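PDB 3EHC: SnoaL-like polyketide cyclase from Agrobacterium tumefaciens str. C58, which is of unknown function but, as a member of the SnoaL-like polyketide cyclase family, may act on a small-molecule substrate. Local coordinates for residues 87-101 against 115-127. Residues are numbered along the deposited sequence; the frame is centred on the assembly and turned at random.
Sequences MDLPVNGRRVQFCEH and WSVLDKVAIERQL. With SO4 (sulfate ion), chain G.
Q126, on the C-terminal helix, uses its side-chain amide to mimic a neighbouring strand for Q97. Q97 N donates to Q126 OE1 at 2.9 Å, on a lone pair, while Q126 NE2 returns a bond of 2.7 Å to Q97 O, nearly straight at 167°. The same NE2 also reaches A122 O, one turn back in its own helix, from above the carbonyl plane, which fixes the rotation of the amide.

This takes over where true strand pairing stops. H101 and V117 form an antiparallel hydrogen-bonded pair; then C99 O accepts D119 N, and the chain leaves the sheet. D119 N-caps helix 120-127, its OD1 weakly bonded to A122 N. S116 OG donates to E100 OE2 at 2.5 Å, on the anti side, tilted 29° out of the carboxylate plane.

On the helix side facing 87-101, I123 is wedged between two parts of that segment: CD1 lies over one face of the F98 ring, 4.2 Å from its centroid, and CG2 presses on L89 CD1 at a tight 3.5 Å. Farther on, L127 CD2 sits over the centre of the R94 guanidinium, which grips V91 O side-on through NE and NH2. Extended K120 passes selenomethionine M87 to donate to M87 O at 2.8 Å; its NZ also salt-bridges E124 of the second subunit.

In this SnoaL-like chain of the NTF2 clan, the hairpin's second strand thus runs on through an N-capped turn into a helix continuing antiparallel alongside strand 96-101.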
loop_
_atom_site.group_PDB
_atom_site.type_symbol
_atom_site.label_atom_id
_atom_site.label_comp_id
_atom_site.label_asym_id
_atom_site.label_seq_id
_atom_site.Cartn_x
_atom_site.Cartn_y
_atom_site.Cartn_z
HETATM N N MSE B 87 11.470 -3.200 11.590
HETATM C CA MSE B 87 10.341 -4.117 11.414
HETATM C C MSE B 87 10.648 -5.485 11.999
HETATM O O MSE B 87 10.317 -6.506 11.408
HETATM C CB MSE B 87 9.954 -4.219 9.956
HETATM C CG MSE B 87 9.654 -2.862 9.311
HETATM SE SE MSE B 87 8.819 -3.112 7.546
HETATM C CE MSE B 87 6.972 -3.402 8.215
ATOM N N ASP B 88 11.291 -5.463 13.172
ATOM C CA ASP B 88 11.782 -6.661 13.875
ATOM C C ASP B 88 12.788 -7.558 13.104
ATOM O O ASP B 88 12.948 -8.755 13.399
ATOM C CB ASP B 88 10.584 -7.404 14.469
ATOM C CG ASP B 88 9.771 -6.505 15.368
ATOM O OD1 ASP B 88 10.355 -6.018 16.360
ATOM O OD2 ASP B 88 8.582 -6.240 15.079
ATOM N N LEU B 89 13.461 -6.962 12.130
ATOM C CA LEU B 89 14.436 -7.637 11.310
ATOM C C LEU B 89 15.824 -7.096 11.670
ATOM O O LEU B 89 15.984 -5.886 11.788
ATOM C CB LEU B 89 14.152 -7.353 9.837
ATOM C CG LEU B 89 12.843 -7.934 9.323
ATOM C CD1 LEU B 89 12.588 -7.506 7.851
ATOM C CD2 LEU B 89 12.882 -9.470 9.538
ATOM N N PRO B 90 16.834 -7.984 11.858
ATOM C CA PRO B 90 18.176 -7.481 12.165
ATOM C C PRO B 90 18.941 -6.926 10.949
ATOM O O PRO B 90 19.937 -7.493 10.526
ATOM C CB PRO B 90 18.860 -8.685 12.834
ATOM C CG PRO B 90 18.189 -9.856 12.267
ATOM C CD PRO B 90 16.797 -9.453 11.849
ATOM N N VAL B 91 18.450 -5.823 10.377
ATOM C CA VAL B 91 19.039 -5.244 9.185
ATOM C C VAL B 91 20.494 -4.831 9.452
ATOM O O VAL B 91 21.381 -5.100 8.652
ATOM C CB VAL B 91 18.240 -4.046 8.657
ATOM C CG1 VAL B 91 18.929 -3.424 7.431
ATOM C CG2 VAL B 91 16.834 -4.508 8.302
ATOM N N ASN B 92 20.725 -4.187 10.591
ATOM C CA ASN B 92 22.053 -4.020 11.128
ATOM C C ASN B 92 23.043 -3.371 10.151
ATOM O O ASN B 92 24.149 -3.890 9.923
ATOM C CB ASN B 92 22.636 -5.381 11.563
ATOM C CG ASN B 92 22.076 -5.865 12.857
ATOM O OD1 ASN B 92 21.491 -5.102 13.610
ATOM N ND2 ASN B 92 22.246 -7.138 13.129
ATOM N N GLY B 93 22.641 -2.243 9.577
ATOM C CA GLY B 93 23.540 -1.424 8.779
ATOM C C GLY B 93 23.679 -1.847 7.343
ATOM O O GLY B 93 24.486 -1.318 6.611
ATOM N N ARG B 94 22.878 -2.800 6.909
ATOM C CA ARG B 94 22.855 -3.144 5.491
ATOM C C ARG B 94 21.854 -2.260 4.747
ATOM O O ARG B 94 20.763 -1.940 5.241
ATOM C CB ARG B 94 22.537 -4.613 5.282
ATOM C CG ARG B 94 23.719 -5.519 5.525
ATOM C CD ARG B 94 23.252 -6.942 5.569
ATOM N NE ARG B 94 22.488 -7.161 6.774
ATOM C CZ ARG B 94 21.884 -8.292 7.095
ATOM N NH1 ARG B 94 21.935 -9.360 6.319
ATOM N NH2 ARG B 94 21.233 -8.349 8.237
ATOM N N ARG B 95 22.238 -1.901 3.531
ATOM C CA ARG B 95 21.378 -1.149 2.629
ATOM C C ARG B 95 20.266 -2.019 2.039
ATOM O O ARG B 95 20.529 -3.114 1.516
ATOM C CB ARG B 95 22.200 -0.562 1.476
ATOM C CG ARG B 95 21.346 0.164 0.432
ATOM C CD ARG B 95 22.195 0.975 -0.528
ATOM N NE ARG B 95 22.534 2.239 0.130
ATOM C CZ ARG B 95 22.156 3.458 -0.269
ATOM N NH1 ARG B 95 21.442 3.603 -1.384
ATOM N NH2 ARG B 95 22.528 4.554 0.422
ATOM N N VAL B 96 19.026 -1.535 2.107
ATOM C CA VAL B 96 17.878 -2.318 1.668
ATOM C C VAL B 96 16.932 -1.404 0.918
ATOM O O VAL B 96 16.912 -0.210 1.142
ATOM C CB VAL B 96 17.146 -3.030 2.863
ATOM C CG1 VAL B 96 18.005 -4.223 3.463
ATOM C CG2 VAL B 96 16.751 -2.022 3.938
ATOM N N GLN B 97 16.191 -1.976 -0.027
ATOM C CA GLN B 97 15.198 -1.257 -0.798
ATOM C C GLN B 97 13.814 -1.851 -0.508
ATOM O O GLN B 97 13.626 -3.063 -0.514
ATOM C CB GLN B 97 15.461 -1.318 -2.302
ATOM C CG GLN B 97 16.738 -0.656 -2.762
ATOM C CD GLN B 97 17.911 -1.561 -2.533
ATOM O OE1 GLN B 97 17.795 -2.755 -2.738
ATOM N NE2 GLN B 97 19.035 -1.010 -2.073
ATOM N N PHE B 98 12.862 -0.992 -0.227
ATOM C CA PHE B 98 11.500 -1.431 0.004
ATOM C C PHE B 98 10.551 -0.285 -0.248
ATOM O O PHE B 98 10.931 0.877 -0.183
ATOM C CB PHE B 98 11.330 -1.907 1.450
ATOM C CG PHE B 98 11.675 -0.867 2.474
ATOM C CD1 PHE B 98 12.975 -0.710 2.904
ATOM C CD2 PHE B 98 10.702 -0.060 3.019
ATOM C CE1 PHE B 98 13.302 0.246 3.822
ATOM C CE2 PHE B 98 11.029 0.887 3.951
ATOM C CZ PHE B 98 12.333 1.044 4.356
ATOM N N CYS B 99 9.299 -0.616 -0.525
ATOM C CA CYS B 99 8.294 0.410 -0.749
ATOM C C CYS B 99 7.315 0.487 0.406
ATOM O O CYS B 99 7.190 -0.441 1.205
ATOM C CB CYS B 99 7.545 0.153 -2.046
ATOM S SG CYS B 99 8.525 0.418 -3.489
ATOM N N GLU B 100 6.642 1.628 0.475
ATOM C CA GLU B 100 5.540 1.867 1.393
ATOM C C GLU B 100 4.356 2.355 0.542
ATOM O O GLU B 100 4.527 3.221 -0.323
ATOM C CB GLU B 100 5.905 2.944 2.402
ATOM C CG GLU B 100 4.851 3.171 3.493
ATOM C CD GLU B 100 5.114 4.432 4.330
ATOM O OE1 GLU B 100 6.221 5.002 4.247
ATOM O OE2 GLU B 100 4.205 4.852 5.083
ATOM N N HIS B 101 3.182 1.772 0.779
ATOM C CA HIS B 101 1.935 2.208 0.153
ATOM C C HIS B 101 1.045 2.835 1.209
ATOM O O HIS B 101 0.643 2.199 2.175
ATOM C CB HIS B 101 1.207 1.053 -0.477
ATOM C CG HIS B 101 1.882 0.524 -1.703
ATOM N ND1 HIS B 101 1.291 -0.394 -2.539
ATOM C CD2 HIS B 101 3.101 0.783 -2.227
ATOM C CE1 HIS B 101 2.109 -0.667 -3.538
ATOM N NE2 HIS B 101 3.213 0.038 -3.371
ATOM N N TRP B 115 -3.156 5.734 6.507
ATOM C CA TRP B 115 -3.104 4.272 6.547
ATOM C C TRP B 115 -1.915 3.839 5.720
ATOM O O TRP B 115 -1.901 4.051 4.516
ATOM C CB TRP B 115 -4.414 3.658 5.999
ATOM C CG TRP B 115 -5.641 3.968 6.818
ATOM C CD1 TRP B 115 -6.112 3.248 7.879
ATOM C CD2 TRP B 115 -6.560 5.058 6.629
ATOM N NE1 TRP B 115 -7.262 3.820 8.358
ATOM C CE2 TRP B 115 -7.564 4.930 7.612
ATOM C CE3 TRP B 115 -6.631 6.143 5.727
ATOM C CZ2 TRP B 115 -8.643 5.852 7.725
ATOM C CZ3 TRP B 115 -7.711 7.060 5.835
ATOM C CH2 TRP B 115 -8.701 6.897 6.827
ATOM N N SER B 116 -0.929 3.226 6.373
ATOM C CA SER B 116 0.324 2.875 5.729
ATOM C C SER B 116 0.628 1.383 5.868
ATOM O O SER B 116 0.381 0.783 6.910
ATOM C CB SER B 116 1.446 3.714 6.333
ATOM O OG SER B 116 2.689 3.093 6.099
ATOM N N VAL B 117 1.143 0.791 4.792
ATOM C CA VAL B 117 1.663 -0.581 4.790
ATOM C C VAL B 117 3.062 -0.551 4.163
ATOM O O VAL B 117 3.238 -0.022 3.068
ATOM C CB VAL B 117 0.689 -1.575 4.036
ATOM C CG1 VAL B 117 1.244 -2.926 4.033
ATOM C CG2 VAL B 117 -0.694 -1.601 4.686
ATOM N N LEU B 118 4.049 -1.107 4.874
ATOM C CA LEU B 118 5.431 -1.276 4.374
ATOM C C LEU B 118 5.669 -2.705 3.856
ATOM O O LEU B 118 5.060 -3.656 4.345
ATOM C CB LEU B 118 6.440 -0.962 5.490
ATOM C CG LEU B 118 6.560 0.509 5.903
ATOM C CD1 LEU B 118 6.998 0.650 7.378
ATOM C CD2 LEU B 118 7.530 1.230 5.004
ATOM N N ASP B 119 6.532 -2.844 2.843
ATOM C CA ASP B 119 6.827 -4.135 2.245
ATOM C C ASP B 119 7.943 -4.847 3.037
ATOM O O ASP B 119 9.120 -4.830 2.647
ATOM C CB ASP B 119 7.179 -3.972 0.758
ATOM C CG ASP B 119 7.224 -5.305 -0.002
ATOM O OD1 ASP B 119 6.894 -6.360 0.570
ATOM O OD2 ASP B 119 7.608 -5.288 -1.178
ATOM N N LYS B 120 7.529 -5.494 4.127
ATOM C CA LYS B 120 8.395 -6.269 4.976
ATOM C C LYS B 120 8.962 -7.460 4.232
ATOM O O LYS B 120 10.127 -7.805 4.442
ATOM C CB LYS B 120 7.660 -6.690 6.261
ATOM C CG LYS B 120 8.489 -7.526 7.214
ATOM C CD LYS B 120 7.969 -7.566 8.625
ATOM C CE LYS B 120 8.887 -8.404 9.502
ATOM N NZ LYS B 120 8.434 -8.490 10.906
ATOM N N VAL B 121 8.162 -8.072 3.352
ATOM C CA VAL B 121 8.610 -9.245 2.604
ATOM C C VAL B 121 9.861 -8.922 1.759
ATOM O O VAL B 121 10.726 -9.755 1.669
ATOM C CB VAL B 121 7.445 -9.892 1.777
ATOM C CG1 VAL B 121 7.911 -11.106 1.035
ATOM C CG2 VAL B 121 6.268 -10.297 2.720
ATOM N N ALA B 122 9.920 -7.730 1.153
ATOM C CA ALA B 122 11.058 -7.265 0.334
ATOM C C ALA B 122 12.329 -7.231 1.168
ATOM O O ALA B 122 13.390 -7.664 0.721
ATOM C CB ALA B 122 10.751 -5.854 -0.284
ATOM N N ILE B 123 12.204 -6.752 2.405
ATOM C CA ILE B 123 13.345 -6.691 3.314
ATOM C C ILE B 123 13.801 -8.106 3.731
ATOM O O ILE B 123 14.989 -8.392 3.757
ATOM C CB ILE B 123 13.071 -5.825 4.587
ATOM C CG1 ILE B 123 12.568 -4.427 4.214
ATOM C CG2 ILE B 123 14.399 -5.698 5.496
ATOM C CD1 ILE B 123 12.163 -3.558 5.486
ATOM N N GLU B 124 12.846 -8.963 4.083
ATOM C CA GLU B 124 13.125 -10.356 4.447
ATOM C C GLU B 124 13.928 -11.080 3.381
ATOM O O GLU B 124 14.914 -11.773 3.686
ATOM C CB GLU B 124 11.802 -11.079 4.763
ATOM C CG GLU B 124 11.198 -10.679 6.098
ATOM C CD GLU B 124 9.735 -11.197 6.331
ATOM O OE1 GLU B 124 9.071 -11.705 5.389
ATOM O OE2 GLU B 124 9.247 -11.105 7.471
ATOM N N ARG B 125 13.485 -10.921 2.142
ATOM C CA ARG B 125 14.183 -11.482 1.013
ATOM C C ARG B 125 15.597 -11.005 0.845
ATOM O O ARG B 125 16.437 -11.782 0.460
ATOM C CB ARG B 125 13.422 -11.176 -0.267
ATOM C CG ARG B 125 12.273 -12.076 -0.395
ATOM C CD ARG B 125 11.540 -11.840 -1.664
ATOM N NE ARG B 125 10.236 -12.489 -1.591
ATOM C CZ ARG B 125 9.170 -12.088 -2.271
ATOM N NH1 ARG B 125 9.257 -11.019 -3.069
ATOM N NH2 ARG B 125 8.017 -12.754 -2.144
ATOM N N GLN B 126 15.846 -9.723 1.097
ATOM C CA GLN B 126 17.183 -9.164 0.985
ATOM C C GLN B 126 18.152 -9.656 2.056
ATOM O O GLN B 126 19.339 -9.732 1.806
ATOM C CB GLN B 126 17.112 -7.645 0.991
ATOM C CG GLN B 126 16.607 -7.123 -0.306
ATOM C CD GLN B 126 16.172 -5.669 -0.258
ATOM O OE1 GLN B 126 16.999 -4.742 -0.320
ATOM N NE2 GLN B 126 14.865 -5.461 -0.211
ATOM N N LEU B 127 17.634 -9.989 3.240
ATOM C CA LEU B 127 18.439 -10.519 4.323
ATOM C C LEU B 127 18.560 -12.043 4.266
ATOM O O LEU B 127 19.424 -12.628 4.929
ATOM C CB LEU B 127 17.832 -10.135 5.696
ATOM C CG LEU B 127 17.525 -8.677 6.001
ATOM C CD1 LEU B 127 17.160 -8.535 7.471
ATOM C CD2 LEU B 127 18.674 -7.754 5.596
HETATM S S SO4 G . 5.770 -10.604 -5.111
HETATM O O1 SO4 G . 6.523 -11.089 -6.284
HETATM O O2 SO4 G . 6.353 -9.349 -4.620
HETATM O O3 SO4 G . 5.794 -11.583 -4.023
HETATM O O4 SO4 G . 4.370 -10.398 -5.487
HETATM O O HOH W 1 10.244 -10.313 12.074
HETATM O O HOH W 2 7.384 -6.243 12.709
HETATM O O HOH W 3 8.855 -3.077 -2.187
#